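Long-range contacts in glycoside hydrolase family 16 protein (Bacteroides ovatus, PDB 7KR6), which probably hydrolyses O-glycosidic bonds of mixed-linkage beta-glucans as an endo-acting family 16 glucanase, and is captured here with a 2-fluoroglucosyl inhibitor bound to it: residues F129-D134 / G143-M148; I169-S174 / N225-D230; E179-K184 / H218-S223. The protein carries 1 engineered substitution. One frame throughout, in Å; residues are numbered along the deposited sequence.

Contact 1: F129-D134 / G143-M148; sequences FWMMGD and GEIDIM. With G2F (2-deoxy-2-fluoro-alpha-D-glucopyranose), chain C.
W130 and E144 meet on the sugar-binding face of a beta hairpin whose second strand carries EIDIM, the start of the family 16 active-site signature. E144 OE1 is bonded covalently to C1 of the fluoroglucose at 1.4 Å, the glycosyl-enzyme linkage expected of the nucleophile in a retaining glycosidase. With CG anti to the backbone N (chi1 -163°), the glutamate chain bends at chi2 to bring OE1 to the sugar. Its carboxylate lies askew to the indole, the planes 62° apart, and E144 CG rests 3.5 Å from W130 CE3. The sugar is laid over the tryptophan: C6 of G2F stands above the centre of the ring system, 3.5 Å from W130 CE2. N237 accepts a hydrogen bond from W130 NE1 and so helps fix the turn of the ring. D146, on the same face of the sheet, brings OD2 to 3.5 Å from G2F O5.

The backbones pair antiparallel, with a nearly straight bond from F129 N to M148 O (3.0 Å, 169° at the hydrogen). Next to it F129 O takes M148 N squarely and I147 N only weakly; I147 and M148 both face F129, a classic beta bulge. I147 CD1 lies over the phenyl face of F129, 3.8 Å from its centroid, while M131 SD touches the same methyl carbon, I147 CD1, at 3.9 Å.

Strand 232-240 flanks the hairpin beside 125-133, and strand 164-171 flanks it beside 144-150. The face carrying F129, M131 and M148 packs against strands 112-117 and 197-203, across the interior of the sandwich.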
loop_
_atom_site.group_PDB
_atom_site.type_symbol
_atom_site.label_atom_id
_atom_site.label_comp_id
_atom_site.label_asym_id
_atom_site.label_seq_id
_atom_site.Cartn_x
_atom_site.Cartn_y
_atom_site.Cartn_z
ATOM N N PHE A 129 9.974 -4.585 12.453
ATOM C CA PHE A 129 10.115 -5.926 13.044
ATOM C C PHE A 129 9.503 -6.869 12.024
ATOM O O PHE A 129 8.287 -6.726 11.750
ATOM C CB PHE A 129 9.386 -5.937 14.390
ATOM C CG PHE A 129 9.184 -7.288 15.032
ATOM C CD1 PHE A 129 10.136 -8.307 14.917
ATOM C CD2 PHE A 129 8.047 -7.534 15.767
ATOM C CE1 PHE A 129 9.924 -9.523 15.550
ATOM C CE2 PHE A 129 7.837 -8.739 16.419
ATOM C CZ PHE A 129 8.788 -9.737 16.296
ATOM N N TRP A 130 10.295 -7.780 11.478
ATOM C CA TRP A 130 9.846 -8.530 10.293
ATOM C C TRP A 130 10.584 -9.861 10.154
ATOM O O TRP A 130 11.400 -10.186 10.992
ATOM C CB TRP A 130 9.992 -7.617 9.082
ATOM C CG TRP A 130 11.331 -7.007 8.817
ATOM C CD1 TRP A 130 11.996 -6.072 9.556
ATOM C CD2 TRP A 130 12.065 -7.126 7.594
ATOM N NE1 TRP A 130 13.116 -5.658 8.898
ATOM C CE2 TRP A 130 13.183 -6.289 7.699
ATOM C CE3 TRP A 130 11.887 -7.868 6.419
ATOM C CZ2 TRP A 130 14.077 -6.126 6.649
ATOM C CZ3 TRP A 130 12.787 -7.711 5.402
ATOM C CH2 TRP A 130 13.864 -6.862 5.514
ATOM N N MET A 131 10.191 -10.625 9.142
ATOM C CA MET A 131 10.677 -12.005 8.961
ATOM C C MET A 131 10.843 -12.257 7.473
ATOM O O MET A 131 10.056 -11.696 6.670
ATOM C CB MET A 131 9.688 -13.004 9.568
ATOM C CG MET A 131 9.535 -12.895 11.048
ATOM S SD MET A 131 8.088 -13.778 11.657
ATOM C CE MET A 131 8.117 -15.393 10.861
ATOM N N MET A 132 11.822 -13.082 7.100
ATOM C CA MET A 132 11.893 -13.593 5.706
ATOM C C MET A 132 12.151 -15.088 5.733
ATOM O O MET A 132 12.644 -15.598 6.736
ATOM C CB MET A 132 12.975 -12.927 4.860
ATOM C CG MET A 132 12.646 -11.481 4.449
ATOM S SD MET A 132 13.774 -10.715 3.280
ATOM C CE MET A 132 15.117 -10.212 4.332
ATOM N N GLY A 133 11.829 -15.740 4.633
ATOM C CA GLY A 133 12.060 -17.187 4.517
ATOM C C GLY A 133 13.528 -17.543 4.637
ATOM O O GLY A 133 14.378 -16.925 4.027
ATOM N N ASP A 134 13.808 -18.550 5.459
ATOM C CA ASP A 134 15.187 -19.032 5.783
ATOM C C ASP A 134 15.622 -20.006 4.681
ATOM O O ASP A 134 15.700 -21.220 4.961
ATOM C CB ASP A 134 15.176 -19.614 7.188
ATOM C CG ASP A 134 16.554 -19.950 7.739
ATOM O OD1 ASP A 134 17.495 -19.217 7.414
ATOM O OD2 ASP A 134 16.661 -20.989 8.453
ATOM N N GLY A 143 9.775 -14.890 0.546
ATOM C CA GLY A 143 8.633 -14.475 1.374
ATOM C C GLY A 143 9.080 -13.466 2.414
ATOM O O GLY A 143 10.219 -13.521 2.910
ATOM N N GLU A 144 8.210 -12.510 2.725
ATOM C CA GLU A 144 8.489 -11.501 3.746
ATOM C C GLU A 144 7.193 -11.250 4.529
ATOM O O GLU A 144 6.096 -11.082 3.891
ATOM C CB GLU A 144 8.977 -10.201 3.126
ATOM C CG GLU A 144 9.669 -9.266 4.080
ATOM C CD GLU A 144 9.044 -7.891 4.187
ATOM O OE1 GLU A 144 9.764 -6.898 3.932
ATOM O OE2 GLU A 144 7.812 -7.818 4.443
ATOM N N ILE A 145 7.311 -11.244 5.845
ATOM C CA ILE A 145 6.221 -10.816 6.766
ATOM C C ILE A 145 6.720 -9.577 7.479
ATOM O O ILE A 145 7.707 -9.661 8.202
ATOM C CB ILE A 145 5.811 -11.895 7.771
ATOM C CG1 ILE A 145 5.505 -13.228 7.093
ATOM C CG2 ILE A 145 4.643 -11.377 8.567
ATOM C CD1 ILE A 145 5.396 -14.351 8.076
ATOM N N ASP A 146 6.062 -8.454 7.224
ATOM C CA ASP A 146 6.335 -7.194 7.931
ATOM C C ASP A 146 5.349 -7.153 9.085
ATOM O O ASP A 146 4.212 -6.772 8.878
ATOM C CB ASP A 146 6.323 -6.031 6.971
ATOM C CG ASP A 146 6.809 -4.745 7.551
ATOM O OD1 ASP A 146 7.458 -4.787 8.638
ATOM O OD2 ASP A 146 6.607 -3.724 6.786
ATOM N N ILE A 147 5.802 -7.543 10.281
ATOM C CA ILE A 147 4.892 -7.664 11.442
ATOM C C ILE A 147 4.453 -6.241 11.830
ATOM O O ILE A 147 3.253 -5.979 11.990
ATOM C CB ILE A 147 5.540 -8.394 12.627
ATOM C CG1 ILE A 147 5.896 -9.839 12.276
ATOM C CG2 ILE A 147 4.633 -8.334 13.839
ATOM C CD1 ILE A 147 6.772 -10.501 13.286
ATOM N N MET A 148 5.430 -5.370 11.945
ATOM C CA MET A 148 5.153 -3.957 12.280
ATOM C C MET A 148 6.191 -3.106 11.573
ATOM O O MET A 148 7.366 -3.430 11.579
ATOM C CB MET A 148 5.237 -3.772 13.801
ATOM C CG MET A 148 5.191 -2.320 14.336
ATOM S SD MET A 148 6.722 -1.379 14.186
ATOM C CE MET A 148 7.764 -2.165 15.418
HETATM C C1 G2F C . 9.244 -5.573 3.843
HETATM C C2 G2F C . 9.863 -4.989 2.620
HETATM C C3 G2F C . 11.343 -4.730 2.811
HETATM C C4 G2F C . 11.500 -3.785 3.976
HETATM C C5 G2F C . 10.889 -4.505 5.219
HETATM C C6 G2F C . 11.007 -3.794 6.547
HETATM O O3 G2F C . 11.910 -4.208 1.614
HETATM O O4 G2F C . 12.932 -3.486 4.126
HETATM O O5 G2F C . 9.492 -4.812 5.035
HETATM O O6 G2F C . 10.526 -2.404 6.414
HETATM F F2 G2F C . 9.554 -5.830 1.507
#

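Contact 2: I169-S174 / N225-D230; sequences IHYGPS and NTYFHD. With G2F (2-deoxy-2-fluoro-alpha-D-glucopyranose), chain C.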
loop_
_atom_site.group_PDB
_atom_site.type_symbol
_atom_site.label_atom_id
_atom_site.label_comp_id
_atom_site.label_asym_id
_atom_site.label_seq_id
_atom_site.Cartn_x
_atom_site.Cartn_y
_atom_site.Cartn_z
ATOM N N ILE A 169 2.601 -8.379 3.734
ATOM C CA ILE A 169 3.296 -9.593 3.248
ATOM C C ILE A 169 3.734 -9.326 1.816
ATOM O O ILE A 169 2.991 -8.700 1.026
ATOM C CB ILE A 169 2.480 -10.905 3.411
ATOM C CG1 ILE A 169 1.074 -10.834 2.800
ATOM C CG2 ILE A 169 2.420 -11.338 4.872
ATOM C CD1 ILE A 169 0.341 -12.176 2.791
ATOM N N HIS A 170 4.903 -9.834 1.458
ATOM C CA HIS A 170 5.471 -9.759 0.102
ATOM C C HIS A 170 5.859 -11.176 -0.339
ATOM O O HIS A 170 6.378 -11.929 0.471
ATOM C CB HIS A 170 6.695 -8.872 0.075
ATOM C CG HIS A 170 6.486 -7.476 0.543
ATOM N ND1 HIS A 170 6.525 -6.400 -0.331
ATOM C CD2 HIS A 170 6.285 -6.987 1.777
ATOM C CE1 HIS A 170 6.363 -5.302 0.369
ATOM N NE2 HIS A 170 6.218 -5.619 1.663
ATOM N N TYR A 171 5.636 -11.492 -1.598
ATOM C CA TYR A 171 5.818 -12.858 -2.117
ATOM C C TYR A 171 5.811 -12.792 -3.639
ATOM O O TYR A 171 5.758 -11.709 -4.232
ATOM C CB TYR A 171 4.745 -13.749 -1.485
ATOM C CG TYR A 171 3.331 -13.289 -1.698
ATOM C CD1 TYR A 171 2.755 -12.363 -0.848
ATOM C CD2 TYR A 171 2.548 -13.753 -2.757
ATOM C CE1 TYR A 171 1.470 -11.892 -1.053
ATOM C CE2 TYR A 171 1.247 -13.330 -2.954
ATOM C CZ TYR A 171 0.693 -12.382 -2.095
ATOM O OH TYR A 171 -0.614 -11.967 -2.288
ATOM N N GLY A 172 5.964 -13.953 -4.269
ATOM C CA GLY A 172 6.012 -14.053 -5.743
ATOM C C GLY A 172 7.365 -14.569 -6.185
ATOM O O GLY A 172 8.319 -14.531 -5.419
ATOM N N PRO A 173 7.430 -15.168 -7.396
ATOM C CA PRO A 173 8.627 -15.902 -7.777
ATOM C C PRO A 173 9.861 -15.078 -8.153
ATOM O O PRO A 173 10.964 -15.685 -8.203
ATOM C CB PRO A 173 8.149 -16.765 -8.959
ATOM C CG PRO A 173 6.961 -16.022 -9.525
ATOM C CD PRO A 173 6.307 -15.355 -8.315
ATOM N N SER A 174 9.729 -13.768 -8.359
ATOM C CA SER A 174 10.846 -12.865 -8.706
ATOM C C SER A 174 10.429 -11.431 -8.411
ATOM O O SER A 174 9.230 -11.225 -8.219
ATOM C CB SER A 174 11.176 -12.998 -10.180
ATOM O OG SER A 174 10.133 -12.376 -10.913
ATOM N N ASN A 225 -1.542 -19.399 0.002
ATOM C CA ASN A 225 -0.330 -18.613 -0.312
ATOM C C ASN A 225 0.898 -19.459 0.002
ATOM O O ASN A 225 1.235 -19.607 1.153
ATOM C CB ASN A 225 -0.281 -17.312 0.487
ATOM C CG ASN A 225 0.735 -16.378 -0.104
ATOM O OD1 ASN A 225 1.770 -16.826 -0.593
ATOM N ND2 ASN A 225 0.433 -15.080 -0.065
ATOM N N THR A 226 1.511 -20.042 -1.024
ATOM C CA THR A 226 2.554 -21.061 -0.866
ATOM C C THR A 226 3.828 -20.494 -0.239
ATOM O O THR A 226 4.642 -21.324 0.183
ATOM C CB THR A 226 2.898 -21.695 -2.218
ATOM O OG1 THR A 226 3.372 -20.717 -3.139
ATOM C CG2 THR A 226 1.751 -22.498 -2.765
ATOM N N TYR A 227 3.971 -19.172 -0.108
ATOM C CA TYR A 227 5.209 -18.547 0.407
ATOM C C TYR A 227 5.300 -18.483 1.947
ATOM O O TYR A 227 6.381 -18.019 2.441
ATOM C CB TYR A 227 5.356 -17.172 -0.224
ATOM C CG TYR A 227 5.658 -17.261 -1.699
ATOM C CD1 TYR A 227 4.647 -17.355 -2.644
ATOM C CD2 TYR A 227 6.974 -17.346 -2.116
ATOM C CE1 TYR A 227 4.954 -17.483 -3.992
ATOM C CE2 TYR A 227 7.303 -17.479 -3.458
ATOM C CZ TYR A 227 6.284 -17.563 -4.397
ATOM O OH TYR A 227 6.596 -17.718 -5.717
ATOM N N PHE A 228 4.277 -18.940 2.699
ATOM C CA PHE A 228 4.256 -18.747 4.172
ATOM C C PHE A 228 4.063 -20.033 4.949
ATOM O O PHE A 228 3.387 -20.066 5.974
ATOM C CB PHE A 228 3.206 -17.677 4.490
ATOM C CG PHE A 228 3.565 -16.374 3.818
ATOM C CD1 PHE A 228 4.551 -15.557 4.359
ATOM C CD2 PHE A 228 2.961 -15.999 2.625
ATOM C CE1 PHE A 228 4.925 -14.389 3.699
ATOM C CE2 PHE A 228 3.367 -14.852 1.964
ATOM C CZ PHE A 228 4.335 -14.037 2.515
ATOM N N HIS A 229 4.783 -21.093 4.519
ATOM C CA HIS A 229 4.588 -22.469 5.050
ATOM C C HIS A 229 5.932 -23.192 5.219
ATOM O O HIS A 229 5.945 -24.455 5.184
ATOM C CB HIS A 229 3.613 -23.246 4.180
ATOM C CG HIS A 229 2.294 -22.558 4.097
ATOM N ND1 HIS A 229 1.338 -22.626 5.090
ATOM C CD2 HIS A 229 1.819 -21.739 3.149
ATOM C CE1 HIS A 229 0.316 -21.863 4.737
ATOM N NE2 HIS A 229 0.577 -21.326 3.542
ATOM N N ASP A 230 6.991 -22.430 5.460
ATOM C CA ASP A 230 8.358 -22.956 5.665
ATOM C C ASP A 230 8.997 -22.087 6.743
ATOM O O ASP A 230 8.411 -21.064 7.073
ATOM C CB ASP A 230 9.107 -22.980 4.332
ATOM C CG ASP A 230 8.576 -24.037 3.364
ATOM O OD1 ASP A 230 8.803 -25.258 3.611
ATOM O OD2 ASP A 230 7.961 -23.665 2.353
HETATM C C1 G2F C . 9.244 -5.573 3.843
HETATM C C2 G2F C . 9.863 -4.989 2.620
HETATM C C3 G2F C . 11.343 -4.730 2.811
HETATM C C4 G2F C . 11.500 -3.785 3.976
HETATM C C5 G2F C . 10.889 -4.505 5.219
HETATM C C6 G2F C . 11.007 -3.794 6.547
HETATM O O3 G2F C . 11.910 -4.208 1.614
HETATM O O4 G2F C . 12.932 -3.486 4.126
HETATM O O5 G2F C . 9.492 -4.812 5.035
HETATM O O6 G2F C . 10.526 -2.404 6.414
HETATM F F2 G2F C . 9.554 -5.830 1.507
#
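N225 points its amide nitrogen into the face of Y171: ND2 sits over the centre of the ring, 3.4 Å from Y171 CZ, with amide and ring planes 72° apart. N225 CG, anti to the backbone N (chi1 -165°), carries the amide to that face. Y227 takes the backbone side of the same tyrosine. Its ring lies over the chain at Y171-G172, with G172 N above the ring centre, Y227 CG 3.6 Å from Y171 CB, and Y227 OH reaching P173. F228 comes in rim first toward Y171, with CE2 3.8 Å from Y171 CD1, and H170 O also lies near the plane of the phenyl ring. Separately, F228 CZ touches I169 CB at 3.7 Å.

The loop opens with an Asx turn, in which N225 OD1 accepts Y227 N at 3.3 Å and 164°, so the amide whose nitrogen rests on Y171 holds the turn through its oxygen. This loop leads into strand 232-240 and covers the side of strand 164-171 turned away from the substrate cleft. Strand alternation sends H170 the other way, into the cleft, where F2 of the fluoroglucose stands over the centre of the imidazole, 3.3 Å from H170 NE2.

Farther out, H178 NE2 is hydrogen-bonded to H170 ND1, and Q181 NE2 to Y171 OH. F228 O is held by W203 NE1, and Y171 also packs on Y183 of the second subunit.

Contact 3: E179-K184 / H218-S223; sequences EQQYYK and HTFDIS
Y183 and H218 make the tight end of this contact, an offset stack with centroids 4.3 Å apart and planes only 11° from parallel. The overlap is shifted so far that the tyrosine's CB, rather than its ring, lies over the middle of the imidazole: Y183 CB is 3.6 Å from the H218 centroid, a CH-pi contact, while H218 ND1 sits above the rim of the phenol near CG. Y183 reaches this position with its CG anti to the backbone N (chi1 171°), which extends the ring past H218 toward the dimer interface. There its hydroxyl is hydrogen-bonded to E179 of the second subunit. H218 is backed within its own strand by F220, over whose ring face H218 CD2 lies.

The CB of Q181 still rests against F220, 3.9 Å from F220 CE1, and water takes over only at the amide. The glutamine slides past F220 in the opposite direction, OE1 at the phenyl edge. Two waters join the two strands. One accepts from Q181 NE2 at 2.9 Å and donates to D221 O at 2.7 Å; the other donates to Q181 OE1 at 3.0 Å and accepts from D221 N at 2.9 Å. Both ends of the amide are thereby tied to the backbone at D221, and NE2 is also hydrogen-bonded to Y171 OH. At this end the strand runs into an Asx turn, D221 OD1 accepting from S223 N and the serine hydroxyl.

The axes of the short strand segments come no closer than 8.7 Å and run antiparallel, at 165°, so side chains and water fill the gap. Strand 179-186 continues its sheet into the second subunit, while 215-221 pairs with 207-212: facing strands of the two layers of the beta-sandwich of family 16, the beta jelly roll.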
loop_
_atom_site.group_PDB
_atom_site.type_symbol
_atom_site.label_atom_id
_atom_site.label_comp_id
_atom_site.label_asym_id
_atom_site.label_seq_id
_atom_site.Cartn_x
_atom_site.Cartn_y
_atom_site.Cartn_z
ATOM N N GLU A 179 4.377 -9.586 -5.532
ATOM C CA GLU A 179 2.992 -9.374 -5.058
ATOM C C GLU A 179 3.094 -8.827 -3.643
ATOM O O GLU A 179 3.930 -9.314 -2.890
ATOM C CB GLU A 179 2.216 -10.694 -5.060
ATOM C CG GLU A 179 2.015 -11.241 -6.475
ATOM C CD GLU A 179 1.203 -12.522 -6.462
ATOM O OE1 GLU A 179 0.129 -12.552 -5.930
ATOM O OE2 GLU A 179 1.710 -13.545 -6.957
ATOM N N GLN A 180 2.161 -7.961 -3.251
ATOM C CA GLN A 180 2.194 -7.376 -1.905
ATOM C C GLN A 180 0.754 -7.231 -1.429
ATOM O O GLN A 180 -0.099 -6.788 -2.239
ATOM C CB GLN A 180 2.852 -5.994 -1.911
ATOM C CG GLN A 180 2.825 -5.324 -0.552
ATOM C CD GLN A 180 3.414 -3.941 -0.498
ATOM O OE1 GLN A 180 3.469 -3.335 0.581
ATOM N NE2 GLN A 180 3.967 -3.497 -1.612
ATOM N N GLN A 181 0.524 -7.582 -0.177
ATOM C CA GLN A 181 -0.688 -7.189 0.581
ATOM C C GLN A 181 -0.269 -6.275 1.712
ATOM O O GLN A 181 0.751 -6.528 2.360
ATOM C CB GLN A 181 -1.435 -8.395 1.128
ATOM C CG GLN A 181 -1.988 -9.308 0.048
ATOM C CD GLN A 181 -2.620 -10.539 0.626
ATOM O OE1 GLN A 181 -3.423 -10.466 1.546
ATOM N NE2 GLN A 181 -2.285 -11.699 0.081
ATOM N N TYR A 182 -0.971 -5.189 1.969
ATOM C CA TYR A 182 -0.716 -4.472 3.245
ATOM C C TYR A 182 -2.015 -3.924 3.821
ATOM O O TYR A 182 -3.069 -3.892 3.177
ATOM C CB TYR A 182 0.348 -3.368 3.143
ATOM C CG TYR A 182 -0.076 -2.050 2.522
ATOM C CD1 TYR A 182 -0.990 -1.199 3.132
ATOM C CD2 TYR A 182 0.536 -1.598 1.371
ATOM C CE1 TYR A 182 -1.327 0.024 2.570
ATOM C CE2 TYR A 182 0.232 -0.366 0.806
ATOM C CZ TYR A 182 -0.713 0.440 1.400
ATOM O OH TYR A 182 -0.999 1.653 0.843
ATOM N N TYR A 183 -1.880 -3.588 5.082
ATOM C CA TYR A 183 -2.905 -2.966 5.955
ATOM C C TYR A 183 -2.225 -1.822 6.691
ATOM O O TYR A 183 -1.099 -1.969 7.199
ATOM C CB TYR A 183 -3.569 -3.994 6.854
ATOM C CG TYR A 183 -4.468 -3.440 7.912
ATOM C CD1 TYR A 183 -5.687 -2.892 7.562
ATOM C CD2 TYR A 183 -4.090 -3.349 9.240
ATOM C CE1 TYR A 183 -6.561 -2.365 8.500
ATOM C CE2 TYR A 183 -4.977 -2.881 10.189
ATOM C CZ TYR A 183 -6.210 -2.382 9.830
ATOM O OH TYR A 183 -7.086 -1.864 10.764
ATOM N N LYS A 184 -2.940 -0.705 6.833
ATOM C CA LYS A 184 -2.472 0.462 7.575
ATOM C C LYS A 184 -3.649 0.983 8.377
ATOM O O LYS A 184 -4.737 1.127 7.824
ATOM C CB LYS A 184 -1.995 1.588 6.633
ATOM N N HIS A 218 -4.609 -7.045 12.672
ATOM C CA HIS A 218 -4.950 -7.459 11.288
ATOM C C HIS A 218 -4.661 -8.953 11.104
ATOM O O HIS A 218 -3.729 -9.449 11.764
ATOM C CB HIS A 218 -4.181 -6.641 10.251
ATOM C CG HIS A 218 -4.672 -6.896 8.880
ATOM N ND1 HIS A 218 -5.944 -6.566 8.483
ATOM C CD2 HIS A 218 -4.069 -7.436 7.807
ATOM C CE1 HIS A 218 -6.098 -6.917 7.215
ATOM N NE2 HIS A 218 -4.968 -7.459 6.783
ATOM N N THR A 219 -5.410 -9.597 10.215
ATOM C CA THR A 219 -5.156 -10.997 9.788
ATOM C C THR A 219 -4.996 -11.002 8.255
ATOM O O THR A 219 -5.890 -10.473 7.541
ATOM C CB THR A 219 -6.283 -11.925 10.260
ATOM O OG1 THR A 219 -6.343 -11.891 11.683
ATOM C CG2 THR A 219 -6.094 -13.337 9.748
ATOM N N PHE A 220 -3.920 -11.657 7.793
ATOM C CA PHE A 220 -3.742 -12.068 6.389
ATOM C C PHE A 220 -4.090 -13.549 6.267
ATOM O O PHE A 220 -3.595 -14.373 7.036
ATOM C CB PHE A 220 -2.310 -11.829 5.924
ATOM C CG PHE A 220 -1.818 -10.413 5.988
ATOM C CD1 PHE A 220 -2.164 -9.524 4.986
ATOM C CD2 PHE A 220 -0.979 -10.003 7.000
ATOM C CE1 PHE A 220 -1.698 -8.228 4.996
ATOM C CE2 PHE A 220 -0.511 -8.697 7.009
ATOM C CZ PHE A 220 -0.852 -7.834 5.997
ATOM N N ASP A 221 -4.887 -13.866 5.258
ATOM C CA ASP A 221 -5.211 -15.254 4.839
ATOM C C ASP A 221 -4.041 -15.801 4.036
ATOM O O ASP A 221 -3.755 -15.258 2.975
ATOM C CB ASP A 221 -6.477 -15.259 4.016
ATOM C CG ASP A 221 -6.886 -16.619 3.479
ATOM O OD1 ASP A 221 -6.266 -17.620 3.826
ATOM O OD2 ASP A 221 -7.903 -16.633 2.782
ATOM N N ILE A 222 -3.401 -16.862 4.508
ATOM C CA ILE A 222 -2.284 -17.483 3.743
ATOM C C ILE A 222 -2.625 -18.920 3.360
ATOM O O ILE A 222 -1.669 -19.612 2.946
ATOM C CB ILE A 222 -0.984 -17.433 4.560
ATOM C CG1 ILE A 222 -1.088 -18.081 5.954
ATOM C CG2 ILE A 222 -0.467 -15.989 4.643
ATOM C CD1 ILE A 222 0.231 -18.480 6.589
ATOM N N SER A 223 -3.855 -19.353 3.595
ATOM C CA SER A 223 -4.285 -20.758 3.324
ATOM C C SER A 223 -3.800 -21.212 1.955
ATOM O O SER A 223 -3.300 -22.366 1.869
ATOM C CB SER A 223 -5.790 -20.919 3.479
ATOM O OG SER A 223 -6.467 -20.046 2.598
HETATM O O HOH W 1 -2.357 -14.479 0.744
HETATM O O HOH W 2 -5.368 -11.724 3.373
#

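Overall arrangement
Following the chain from its N terminus, contact 1 comes first and closes a short hairpin loop of ten residues between strands 125-133 and 144-150. The chain then returns along 164-171, where contact 2 opens; it closes fifty residues later, in the loop before strand 232-240. Contact 3 opens and closes within that excursion, so contacts 2 and 3 nest, while contact 1 precedes both in series. Strands 144-150, 164-171 and 179-186 are consecutive neighbours in one sheet, joined by E144 N to H170 O and by Y171 O to E179 N. Contacts 1 and 2 share the fluoroglucose; contact 2 ties the 225-230 loop to that sheet, and contact 3 ties strand 179-186, at the subunit interface, to the facing layer.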